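Local coordinates for DegV family protein (Thermus thermophilus, PDB 2DT8) that binds a long-chain fatty acid, modelled as palmitic acid, and carries a zinc ion, as a member of the DegV family, at residues Arg148-His153 / Leu190-Val195; Asp152-Phe157 / Arg216-Gly221; Lys185-Leu190 / Glu196-Ala201. All blocks are in the same frame, centred on the assembly; numbering follows the deposited sequence.

In the fold
The three contacts lie in the part of the chain that begins with the end of helix 139-151; strand 154-158, the hairpin 185-191/194-201 and helix 204-219 follow in that order. Contact 1 joins the last turn of helix 139-151 to the hairpin tip, and contact 2 the start of strand 154-158 to the end of helix 204-219; they share Asp152 and His153, their centres about 11 Å apart. Contact 3, the hairpin's own ladder, falls between the two segments of contact 2, about 15 Å from contact 1, with which it shares Leu190, and about 14 Å from contact 2. Strand 154-158 and the hairpin together line the palmitic acid tail through Val155, Phe157, Leu190 and Val195.

Contact 1 (Arg148-His153 / Leu190-Val195); sequences RLRRDH and LKEGRV. With PLM (palmitic acid), chain C; GOL (glycerol), chain D.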
loop_
_atom_site.group_PDB
_atom_site.type_symbol
_atom_site.label_atom_id
_atom_site.label_comp_id
_atom_site.label_asym_id
_atom_site.label_seq_id
_atom_site.Cartn_x
_atom_site.Cartn_y
_atom_site.Cartn_z
ATOM N N ARG A 148 2.214 15.430 -6.562
ATOM C CA ARG A 148 1.618 15.136 -7.860
ATOM C C ARG A 148 1.096 13.704 -7.858
ATOM O O ARG A 148 -0.007 13.443 -8.321
ATOM C CB ARG A 148 2.643 15.295 -8.989
ATOM C CG ARG A 148 2.068 15.052 -10.383
ATOM C CD ARG A 148 3.135 15.147 -11.471
ATOM N NE ARG A 148 4.075 14.023 -11.484
ATOM C CZ ARG A 148 3.871 12.869 -12.110
ATOM N NH1 ARG A 148 2.747 12.656 -12.783
ATOM N NH2 ARG A 148 4.807 11.927 -12.068
ATOM N N LEU A 149 1.899 12.775 -7.337
ATOM C CA LEU A 149 1.484 11.379 -7.296
ATOM C C LEU A 149 0.279 11.179 -6.375
ATOM O O LEU A 149 -0.625 10.402 -6.684
ATOM C CB LEU A 149 2.643 10.484 -6.844
ATOM C CG LEU A 149 3.870 10.420 -7.763
ATOM C CD1 LEU A 149 4.735 9.224 -7.353
ATOM C CD2 LEU A 149 3.451 10.296 -9.223
ATOM N N ARG A 150 0.262 11.859 -5.234
ATOM C CA ARG A 150 -0.876 11.719 -4.338
ATOM C C ARG A 150 -2.171 12.105 -5.070
ATOM O O ARG A 150 -3.200 11.420 -4.970
ATOM C CB ARG A 150 -0.698 12.617 -3.109
ATOM C CG ARG A 150 -1.881 12.545 -2.130
ATOM C CD ARG A 150 -1.830 13.651 -1.087
ATOM N NE ARG A 150 -2.132 14.976 -1.631
ATOM C CZ ARG A 150 -3.353 15.395 -1.971
ATOM N NH1 ARG A 150 -4.409 14.599 -1.837
ATOM N NH2 ARG A 150 -3.524 16.626 -2.441
ATOM N N ARG A 151 -2.114 13.185 -5.861
ATOM C CA ARG A 151 -3.290 13.683 -6.567
ATOM C C ARG A 151 -3.672 12.911 -7.828
ATOM O O ARG A 151 -4.853 12.825 -8.180
ATOM C CB ARG A 151 -3.074 15.149 -6.957
ATOM C CG ARG A 151 -2.943 16.100 -5.773
ATOM C CD ARG A 151 -2.663 17.532 -6.235
ATOM N NE ARG A 151 -3.675 18.015 -7.171
ATOM C CZ ARG A 151 -4.052 19.289 -7.279
ATOM N NH1 ARG A 151 -3.555 20.206 -6.456
ATOM N NH2 ARG A 151 -4.928 19.641 -8.209
ATOM N N ASP A 152 -2.590 12.354 -8.452
ATOM C CA ASP A 152 -2.770 11.643 -9.702
ATOM C C ASP A 152 -2.147 10.249 -9.740
ATOM O O ASP A 152 -0.974 10.080 -10.068
ATOM C CB ASP A 152 -2.207 12.514 -10.840
ATOM C CG ASP A 152 -2.315 11.859 -12.214
ATOM O OD1 ASP A 152 -3.302 11.138 -12.461
ATOM O OD2 ASP A 152 -1.417 12.084 -13.062
ATOM N N HIS A 153 -2.932 9.254 -9.351
ATOM C CA HIS A 153 -2.484 7.871 -9.430
ATOM C C HIS A 153 -3.709 6.994 -9.618
ATOM O O HIS A 153 -4.855 7.468 -9.601
ATOM C CB HIS A 153 -1.627 7.436 -8.219
ATOM C CG HIS A 153 -2.362 7.352 -6.918
ATOM N ND1 HIS A 153 -2.309 8.354 -5.972
ATOM C CD2 HIS A 153 -3.086 6.350 -6.366
ATOM C CE1 HIS A 153 -2.965 7.968 -4.891
ATOM N NE2 HIS A 153 -3.445 6.756 -5.104
ATOM N N LEU A 190 -9.431 3.719 -3.860
ATOM C CA LEU A 190 -9.240 4.612 -2.725
ATOM C C LEU A 190 -9.330 6.031 -3.264
ATOM O O LEU A 190 -8.851 6.311 -4.362
ATOM C CB LEU A 190 -7.869 4.425 -2.060
ATOM C CG LEU A 190 -7.707 3.234 -1.108
ATOM C CD1 LEU A 190 -7.294 2.010 -1.890
ATOM C CD2 LEU A 190 -6.658 3.559 -0.049
ATOM N N LYS A 191 -9.975 6.913 -2.514
ATOM C CA LYS A 191 -10.070 8.320 -2.893
ATOM C C LYS A 191 -9.782 9.086 -1.612
ATOM O O LYS A 191 -10.355 8.788 -0.566
ATOM C CB LYS A 191 -11.467 8.667 -3.426
ATOM C CG LYS A 191 -11.794 7.973 -4.745
ATOM C CD LYS A 191 -10.846 8.412 -5.861
ATOM C CE LYS A 191 -11.068 7.583 -7.120
ATOM N NZ LYS A 191 -10.212 8.038 -8.250
ATOM N N GLU A 192 -8.950 9.992 -1.710
ATOM C CA GLU A 192 -8.559 10.771 -0.550
ATOM C C GLU A 192 -8.063 9.945 0.639
ATOM O O GLU A 192 -8.211 10.321 1.794
ATOM C CB GLU A 192 -9.678 11.734 -0.165
ATOM C CG GLU A 192 -9.856 12.845 -1.177
ATOM C CD GLU A 192 -8.603 13.698 -1.303
ATOM O OE1 GLU A 192 -8.093 14.171 -0.263
ATOM O OE2 GLU A 192 -8.125 13.896 -2.442
ATOM N N GLY A 193 -7.489 8.786 0.270
ATOM C CA GLY A 193 -6.954 7.939 1.317
ATOM C C GLY A 193 -7.932 7.002 2.046
ATOM O O GLY A 193 -7.598 6.356 3.043
ATOM N N ARG A 194 -9.150 6.962 1.512
ATOM C CA ARG A 194 -10.239 6.162 2.062
ATOM C C ARG A 194 -10.756 5.190 1.000
ATOM O O ARG A 194 -10.872 5.545 -0.171
ATOM C CB ARG A 194 -11.364 7.107 2.512
ATOM C CG ARG A 194 -12.716 6.474 2.824
ATOM C CD ARG A 194 -13.745 7.586 3.089
ATOM N NE ARG A 194 -15.138 7.142 3.015
ATOM C CZ ARG A 194 -15.834 6.646 4.034
ATOM N NH1 ARG A 194 -15.277 6.521 5.230
ATOM N NH2 ARG A 194 -17.097 6.274 3.853
ATOM N N VAL A 195 -11.076 3.967 1.411
ATOM C CA VAL A 195 -11.591 2.977 0.473
ATOM C C VAL A 195 -12.952 3.434 -0.052
ATOM O O VAL A 195 -13.778 3.954 0.701
ATOM C CB VAL A 195 -11.732 1.596 1.154
ATOM C CG1 VAL A 195 -12.450 0.616 0.224
ATOM C CG2 VAL A 195 -10.340 1.065 1.514
HETATM C C1 PLM C . -2.954 -0.260 11.794
HETATM O O1 PLM C . -2.790 1.040 12.048
HETATM O O2 PLM C . -3.263 -1.012 12.694
HETATM C C2 PLM C . -2.758 -0.783 10.386
HETATM C C3 PLM C . -4.056 -0.584 9.595
HETATM C C4 PLM C . -3.906 -1.149 8.180
HETATM C C5 PLM C . -5.198 -0.899 7.405
HETATM C C6 PLM C . -5.046 -1.365 5.958
HETATM C C7 PLM C . -6.357 -1.141 5.232
HETATM C C8 PLM C . -6.179 -1.400 3.755
HETATM C C9 PLM C . -7.402 -0.847 3.027
HETATM C CA PLM C . -7.583 -1.569 1.706
HETATM C CB PLM C . -6.712 -0.879 0.673
HETATM C CC PLM C . -5.561 -1.798 0.305
HETATM C CD PLM C . -5.567 -2.015 -1.196
HETATM C CE PLM C . -4.530 -3.080 -1.546
HETATM C CF PLM C . -4.596 -3.396 -3.048
HETATM C CG PLM C . -3.872 -2.304 -3.835
HETATM C C1 GOL D . -5.608 9.428 -6.276
HETATM O O1 GOL D . -5.830 10.797 -5.914
HETATM C C2 GOL D . -6.947 8.704 -6.376
HETATM O O2 GOL D . -7.758 9.342 -7.365
HETATM C C3 GOL D . -6.721 7.242 -6.759
HETATM O O3 GOL D . -7.990 6.578 -6.848
#
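Arg150 reaches across to Glu192, NH1 lying 3.8 Å from OE2 in a long salt bridge. Its CG is anti to the backbone N (chi1 179°) and the chain bends at chi3, bringing the guanidinium edge-on to the carboxylate, OE2 close to its plane while the two flat groups are turned 74° apart. The stronger partner of Arg150 is Glu147, which makes a salt bridge with NH2, and Gln116 bridges the two sides, OE1 bonding to Arg150 NH1 and NE2 to Glu192 OE1. Glu192 sits in the type I' turn Lys191-Arg194 that closes the hairpin 185-191/194-201, so the contact joins the last turn of helix 139-151 to a hairpin tip. At Gly193 the positive phi would press any CB against the carbonyl O of Glu192.

Beside this pair the two segments are joined through a glycerol, probably from the crystallisation liquor. Its O1 donates to Arg150 O at 2.9 Å. Its O3 donates to Leu190 O at 2.6 Å, and Lys191 NZ grips both O2 and O3. The His153 ring lies with one face to it, glycerol C1 standing 3.3 Å above the ring plane toward the rim. The ring's rotation is fixed at ND1, which donates almost in its own plane to Leu149 O at 2.7 Å, tying His153, two residues past the helix end, back to the last turn. A leucine in place of His153 would probably leave Leu149 O without this donor and take away the flat surface against the glycerol. On the strands behind the turn, Leu190 CD1 and Val195 CG2 touch the palmitic acid, CG2 lying 3.8 Å from C9.

Contact 2 (Asp152-Phe157 / Arg216-Gly221); sequences DHFVRF and RAWAEG. With PLM (palmitic acid), chain C.
Phe154 packs its CB squarely on the indole of Trp218, 3.7 Å from the centroid of the five-membered ring and 15° off its normal, a CH-pi contact. The phenyl ring swings away from the backbone N at chi1 179° and runs on past the indole, and CD1 comes to 3.6 Å from Trp218 CB. The two rings meet obliquely, their planes 43° apart. This is the tight part, and Phe154 is buried in it.

The polar rim of the indole is looser. NE1 gives Asp152 OD1 a weak, bent hydrogen bond of 3.4 Å, and a water in the plane of the indole links the same two atoms, donating to OD1 at 2.7 Å and weakly accepting from NE1. The stronger partner of Asp152 is Arg222, which pairs with OD2 and also makes a cation-pi contact with Trp218.

Phe154 is thus held between sheet and helix: its backbone bonds to Ala277 of the neighbouring strand 273-279, its ring meets Phe275 of that strand, and Phe215 and Ala214 of helix 204-219 approach it too, so the last turns of this helix cover strand 154-158, the outermost of its four-stranded sheet.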
loop_
_atom_site.group_PDB
_atom_site.type_symbol
_atom_site.label_atom_id
_atom_site.label_comp_id
_atom_site.label_asym_id
_atom_site.label_seq_id
_atom_site.Cartn_x
_atom_site.Cartn_y
_atom_site.Cartn_z
ATOM N N ASP A 152 -2.590 12.354 -8.452
ATOM C CA ASP A 152 -2.770 11.643 -9.702
ATOM C C ASP A 152 -2.147 10.249 -9.740
ATOM O O ASP A 152 -0.974 10.080 -10.068
ATOM C CB ASP A 152 -2.207 12.514 -10.840
ATOM C CG ASP A 152 -2.315 11.859 -12.214
ATOM O OD1 ASP A 152 -3.302 11.138 -12.461
ATOM O OD2 ASP A 152 -1.417 12.084 -13.062
ATOM N N HIS A 153 -2.932 9.254 -9.351
ATOM C CA HIS A 153 -2.484 7.871 -9.430
ATOM C C HIS A 153 -3.709 6.994 -9.618
ATOM O O HIS A 153 -4.855 7.468 -9.601
ATOM C CB HIS A 153 -1.627 7.436 -8.219
ATOM C CG HIS A 153 -2.362 7.352 -6.918
ATOM N ND1 HIS A 153 -2.309 8.354 -5.972
ATOM C CD2 HIS A 153 -3.086 6.350 -6.366
ATOM C CE1 HIS A 153 -2.965 7.968 -4.891
ATOM N NE2 HIS A 153 -3.445 6.756 -5.104
ATOM N N PHE A 154 -3.460 5.716 -9.851
ATOM C CA PHE A 154 -4.527 4.778 -10.109
ATOM C C PHE A 154 -4.468 3.589 -9.172
ATOM O O PHE A 154 -3.387 3.137 -8.819
ATOM C CB PHE A 154 -4.386 4.263 -11.543
ATOM C CG PHE A 154 -5.419 3.261 -11.933
ATOM C CD1 PHE A 154 -6.657 3.682 -12.394
ATOM C CD2 PHE A 154 -5.163 1.893 -11.826
ATOM C CE1 PHE A 154 -7.636 2.755 -12.753
ATOM C CE2 PHE A 154 -6.139 0.964 -12.182
ATOM C CZ PHE A 154 -7.371 1.398 -12.644
ATOM N N VAL A 155 -5.638 3.113 -8.764
ATOM C CA VAL A 155 -5.717 1.907 -7.955
ATOM C C VAL A 155 -7.075 1.233 -8.067
ATOM O O VAL A 155 -8.120 1.881 -8.012
ATOM C CB VAL A 155 -5.386 2.143 -6.441
ATOM C CG1 VAL A 155 -6.227 3.278 -5.862
ATOM C CG2 VAL A 155 -5.629 0.839 -5.654
ATOM N N ARG A 156 -7.040 -0.079 -8.284
ATOM C CA ARG A 156 -8.243 -0.892 -8.322
ATOM C C ARG A 156 -7.895 -2.220 -7.686
ATOM O O ARG A 156 -6.796 -2.739 -7.874
ATOM C CB ARG A 156 -8.714 -1.166 -9.755
ATOM C CG ARG A 156 -9.409 -0.004 -10.440
ATOM C CD ARG A 156 -10.718 0.366 -9.757
ATOM N NE ARG A 156 -11.442 1.398 -10.508
ATOM C CZ ARG A 156 -11.127 2.690 -10.511
ATOM N NH1 ARG A 156 -10.098 3.136 -9.804
ATOM N NH2 ARG A 156 -11.846 3.552 -11.227
ATOM N N PHE A 157 -8.827 -2.764 -6.920
ATOM C CA PHE A 157 -8.611 -4.081 -6.339
ATOM C C PHE A 157 -9.938 -4.756 -6.063
ATOM O O PHE A 157 -10.990 -4.113 -6.031
ATOM C CB PHE A 157 -7.762 -4.026 -5.050
ATOM C CG PHE A 157 -8.433 -3.358 -3.873
ATOM C CD1 PHE A 157 -8.485 -1.965 -3.767
ATOM C CD2 PHE A 157 -8.959 -4.123 -2.834
ATOM C CE1 PHE A 157 -9.043 -1.352 -2.635
ATOM C CE2 PHE A 157 -9.520 -3.521 -1.699
ATOM C CZ PHE A 157 -9.563 -2.126 -1.600
ATOM N N ARG A 216 -7.642 1.933 -18.612
ATOM C CA ARG A 216 -7.469 2.562 -19.914
ATOM C C ARG A 216 -7.951 4.013 -19.874
ATOM O O ARG A 216 -7.301 4.901 -20.430
ATOM C CB ARG A 216 -8.229 1.784 -20.991
ATOM C CG ARG A 216 -7.549 0.496 -21.427
ATOM C CD ARG A 216 -8.374 -0.194 -22.511
ATOM N NE ARG A 216 -7.784 -1.447 -22.977
ATOM C CZ ARG A 216 -6.760 -1.529 -23.823
ATOM N NH1 ARG A 216 -6.199 -0.429 -24.305
ATOM N NH2 ARG A 216 -6.298 -2.719 -24.190
ATOM N N ALA A 217 -9.084 4.250 -19.218
ATOM C CA ALA A 217 -9.630 5.601 -19.098
ATOM C C ALA A 217 -8.635 6.498 -18.361
ATOM O O ALA A 217 -8.364 7.623 -18.790
ATOM C CB ALA A 217 -10.955 5.572 -18.356
ATOM N N TRP A 218 -8.088 6.000 -17.254
ATOM C CA TRP A 218 -7.108 6.761 -16.478
ATOM C C TRP A 218 -5.796 6.966 -17.247
ATOM O O TRP A 218 -5.167 8.028 -17.154
ATOM C CB TRP A 218 -6.792 6.033 -15.160
ATOM C CG TRP A 218 -5.655 6.639 -14.398
ATOM C CD1 TRP A 218 -5.720 7.672 -13.504
ATOM C CD2 TRP A 218 -4.270 6.298 -14.516
ATOM N NE1 TRP A 218 -4.464 7.992 -13.063
ATOM C CE2 TRP A 218 -3.551 7.162 -13.660
ATOM C CE3 TRP A 218 -3.563 5.335 -15.251
ATOM C CZ2 TRP A 218 -2.162 7.114 -13.538
ATOM C CZ3 TRP A 218 -2.179 5.283 -15.130
ATOM C CH2 TRP A 218 -1.493 6.165 -14.271
ATOM N N ALA A 219 -5.388 5.948 -18.004
ATOM C CA ALA A 219 -4.129 5.962 -18.754
ATOM C C ALA A 219 -4.032 6.925 -19.937
ATOM O O ALA A 219 -2.926 7.208 -20.415
ATOM C CB ALA A 219 -3.813 4.540 -19.240
ATOM N N GLU A 220 -5.099 7.439 -20.353
ATOM C CA GLU A 220 -5.106 8.316 -21.524
ATOM C C GLU A 220 -4.047 9.419 -21.498
ATOM O O GLU A 220 -4.014 10.245 -20.590
ATOM C CB GLU A 220 -6.490 8.938 -21.688
ATOM C CG GLU A 220 -6.727 9.585 -23.040
ATOM C CD GLU A 220 -6.886 8.557 -24.137
ATOM O OE1 GLU A 220 -7.300 7.422 -23.823
ATOM O OE2 GLU A 220 -6.609 8.882 -25.312
ATOM N N GLY A 221 -3.427 9.537 -22.655
ATOM C CA GLY A 221 -2.393 10.553 -22.790
ATOM C C GLY A 221 -1.056 10.348 -22.094
ATOM O O GLY A 221 -0.147 11.161 -22.254
HETATM C C1 PLM C . -2.954 -0.260 11.794
HETATM O O1 PLM C . -2.790 1.040 12.048
HETATM O O2 PLM C . -3.263 -1.012 12.694
HETATM C C2 PLM C . -2.758 -0.783 10.386
HETATM C C3 PLM C . -4.056 -0.584 9.595
HETATM C C4 PLM C . -3.906 -1.149 8.180
HETATM C C5 PLM C . -5.198 -0.899 7.405
HETATM C C6 PLM C . -5.046 -1.365 5.958
HETATM C C7 PLM C . -6.357 -1.141 5.232
HETATM C C8 PLM C . -6.179 -1.400 3.755
HETATM C C9 PLM C . -7.402 -0.847 3.027
HETATM C CA PLM C . -7.583 -1.569 1.706
HETATM C CB PLM C . -6.712 -0.879 0.673
HETATM C CC PLM C . -5.561 -1.798 0.305
HETATM C CD PLM C . -5.567 -2.015 -1.196
HETATM C CE PLM C . -4.530 -3.080 -1.546
HETATM C CF PLM C . -4.596 -3.396 -3.048
HETATM C CG PLM C . -3.872 -2.304 -3.835
HETATM O O HOH W 1 -5.824 10.531 -11.837
#

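Contact 3 (Lys185-Leu190 / Glu196-Ala201); sequences KPVLTL and EAAGRA
Val187 faces two residues of the returning strand, Ala198 and Gly199, in a classic beta bulge that shifts the register of the antiparallel hairpin 185-191/194-201 by one residue. Strands 185-190 and 196-201 run with their axes 4.4 Å apart at closest and their directions at 147°.

Backbone hydrogen bonds carry the pairing. Lys185 and Ala201 form one hydrogen-bonded pair, in which Lys185 N gives to Ala201 O at 2.8 Å and Ala201 N gives back to Lys185 O, and Thr189 and Glu196 form another at the turn end. Between them the bulge keeps two bonds: Val187 N to Gly199 O, and Ala198 N to Val187 O at 2.8 Å, the latter bent to 137° at the hydrogen. The positive phi of Gly199 would drive a CB into the carbonyl O of Ala198, so glycine fits here.

Nonpolar contacts are modest and follow the faces. Val187 CG1 lies 4.3 Å from Ala198 CB, and the methyl CG2 of Thr189 comes to 3.9 Å from the same CB. Thr189 CG2 sits between its backbone N and carbonyl carbon; OG1, anti to the N (chi1 -174°), reaches instead to Val155 O of strand 154-158. On the opposite face Leu188 CD2 meets Ala197 CA at 4.1 Å.

Charged ends lead away from the partner strand: Glu196 OE2 pairs with Arg194, while Arg200 touches Phe177, Thr180 and Leu181. Strand 154-158 flanks the hairpin, Phe157 pairing with Leu188 through the backbone, and helix 204-219 reaches Val187 and Ala201. At the non-hydrogen-bonded pair Pro186-Arg200, Arg200 CA makes a CA-H...O contact with Lys185 O, the two heavy atoms 3.3 Å apart.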
loop_
_atom_site.group_PDB
_atom_site.type_symbol
_atom_site.label_atom_id
_atom_site.label_comp_id
_atom_site.label_asym_id
_atom_site.label_seq_id
_atom_site.Cartn_x
_atom_site.Cartn_y
_atom_site.Cartn_z
ATOM N N LYS A 185 -18.802 -9.780 -7.756
ATOM C CA LYS A 185 -17.426 -9.513 -7.326
ATOM C C LYS A 185 -17.278 -8.008 -7.209
ATOM O O LYS A 185 -17.604 -7.282 -8.141
ATOM C CB LYS A 185 -16.405 -10.042 -8.338
ATOM C CG LYS A 185 -16.579 -11.513 -8.689
ATOM C CD LYS A 185 -16.625 -12.414 -7.459
ATOM C CE LYS A 185 -16.855 -13.860 -7.886
ATOM N NZ LYS A 185 -16.939 -14.782 -6.724
ATOM N N PRO A 186 -16.782 -7.516 -6.067
ATOM C CA PRO A 186 -16.612 -6.076 -5.867
ATOM C C PRO A 186 -15.320 -5.527 -6.444
ATOM O O PRO A 186 -14.287 -6.194 -6.416
ATOM C CB PRO A 186 -16.642 -5.942 -4.351
ATOM C CG PRO A 186 -15.884 -7.178 -3.917
ATOM C CD PRO A 186 -16.450 -8.265 -4.838
ATOM N N VAL A 187 -15.393 -4.320 -6.993
ATOM C CA VAL A 187 -14.208 -3.654 -7.511
ATOM C C VAL A 187 -14.107 -2.398 -6.663
ATOM O O VAL A 187 -15.049 -1.601 -6.583
ATOM C CB VAL A 187 -14.343 -3.317 -9.001
ATOM C CG1 VAL A 187 -13.099 -2.573 -9.476
ATOM C CG2 VAL A 187 -14.511 -4.613 -9.799
ATOM N N LEU A 188 -12.966 -2.242 -6.011
ATOM C CA LEU A 188 -12.755 -1.130 -5.093
ATOM C C LEU A 188 -11.582 -0.237 -5.469
ATOM O O LEU A 188 -10.735 -0.605 -6.279
ATOM C CB LEU A 188 -12.516 -1.692 -3.687
ATOM C CG LEU A 188 -13.582 -2.668 -3.171
ATOM C CD1 LEU A 188 -13.231 -3.104 -1.756
ATOM C CD2 LEU A 188 -14.948 -2.010 -3.198
ATOM N N THR A 189 -11.534 0.939 -4.852
ATOM C CA THR A 189 -10.449 1.890 -5.089
ATOM C C THR A 189 -10.257 2.683 -3.798
ATOM O O THR A 189 -10.799 2.319 -2.748
ATOM C CB THR A 189 -10.797 2.845 -6.285
ATOM O OG1 THR A 189 -9.667 3.675 -6.597
ATOM C CG2 THR A 189 -11.990 3.732 -5.948
ATOM N N LEU A 190 -9.431 3.719 -3.860
ATOM C CA LEU A 190 -9.240 4.612 -2.725
ATOM C C LEU A 190 -9.330 6.031 -3.264
ATOM O O LEU A 190 -8.851 6.311 -4.362
ATOM C CB LEU A 190 -7.869 4.425 -2.060
ATOM C CG LEU A 190 -7.707 3.234 -1.108
ATOM C CD1 LEU A 190 -7.294 2.010 -1.890
ATOM C CD2 LEU A 190 -6.658 3.559 -0.049
ATOM N N GLU A 196 -13.171 3.248 -1.348
ATOM C CA GLU A 196 -14.432 3.622 -1.974
ATOM C C GLU A 196 -14.833 2.557 -2.974
ATOM O O GLU A 196 -13.996 1.785 -3.447
ATOM C CB GLU A 196 -14.310 4.969 -2.694
ATOM C CG GLU A 196 -13.969 6.170 -1.802
ATOM C CD GLU A 196 -15.056 6.516 -0.786
ATOM O OE1 GLU A 196 -16.184 5.992 -0.893
ATOM O OE2 GLU A 196 -14.772 7.332 0.123
ATOM N N ALA A 197 -16.116 2.514 -3.299
ATOM C CA ALA A 197 -16.627 1.538 -4.249
ATOM C C ALA A 197 -16.301 1.980 -5.669
ATOM O O ALA A 197 -16.303 3.179 -5.973
ATOM C CB ALA A 197 -18.136 1.392 -4.076
ATOM N N ALA A 198 -16.023 1.007 -6.536
ATOM C CA ALA A 198 -15.697 1.280 -7.926
ATOM C C ALA A 198 -16.280 0.235 -8.873
ATOM O O ALA A 198 -15.619 -0.183 -9.826
ATOM C CB ALA A 198 -14.187 1.350 -8.107
ATOM N N GLY A 199 -17.494 -0.215 -8.587
ATOM C CA GLY A 199 -18.147 -1.173 -9.466
ATOM C C GLY A 199 -18.281 -2.591 -8.945
ATOM O O GLY A 199 -17.693 -2.958 -7.928
ATOM N N ARG A 200 -19.077 -3.385 -9.657
ATOM C CA ARG A 200 -19.327 -4.785 -9.327
ATOM C C ARG A 200 -19.474 -5.550 -10.637
ATOM O O ARG A 200 -19.966 -5.006 -11.621
ATOM C CB ARG A 200 -20.614 -4.929 -8.518
ATOM C CG ARG A 200 -20.543 -4.351 -7.128
ATOM C CD ARG A 200 -21.927 -4.298 -6.516
ATOM N NE ARG A 200 -22.809 -3.429 -7.290
ATOM C CZ ARG A 200 -24.095 -3.239 -7.018
ATOM N NH1 ARG A 200 -24.651 -3.859 -5.988
ATOM N NH2 ARG A 200 -24.823 -2.431 -7.777
ATOM N N ALA A 201 -19.062 -6.812 -10.648
ATOM C CA ALA A 201 -19.144 -7.606 -11.868
ATOM C C ALA A 201 -19.515 -9.064 -11.587
ATOM O O ALA A 201 -19.261 -9.600 -10.517
ATOM C CB ALA A 201 -17.811 -7.553 -12.612
#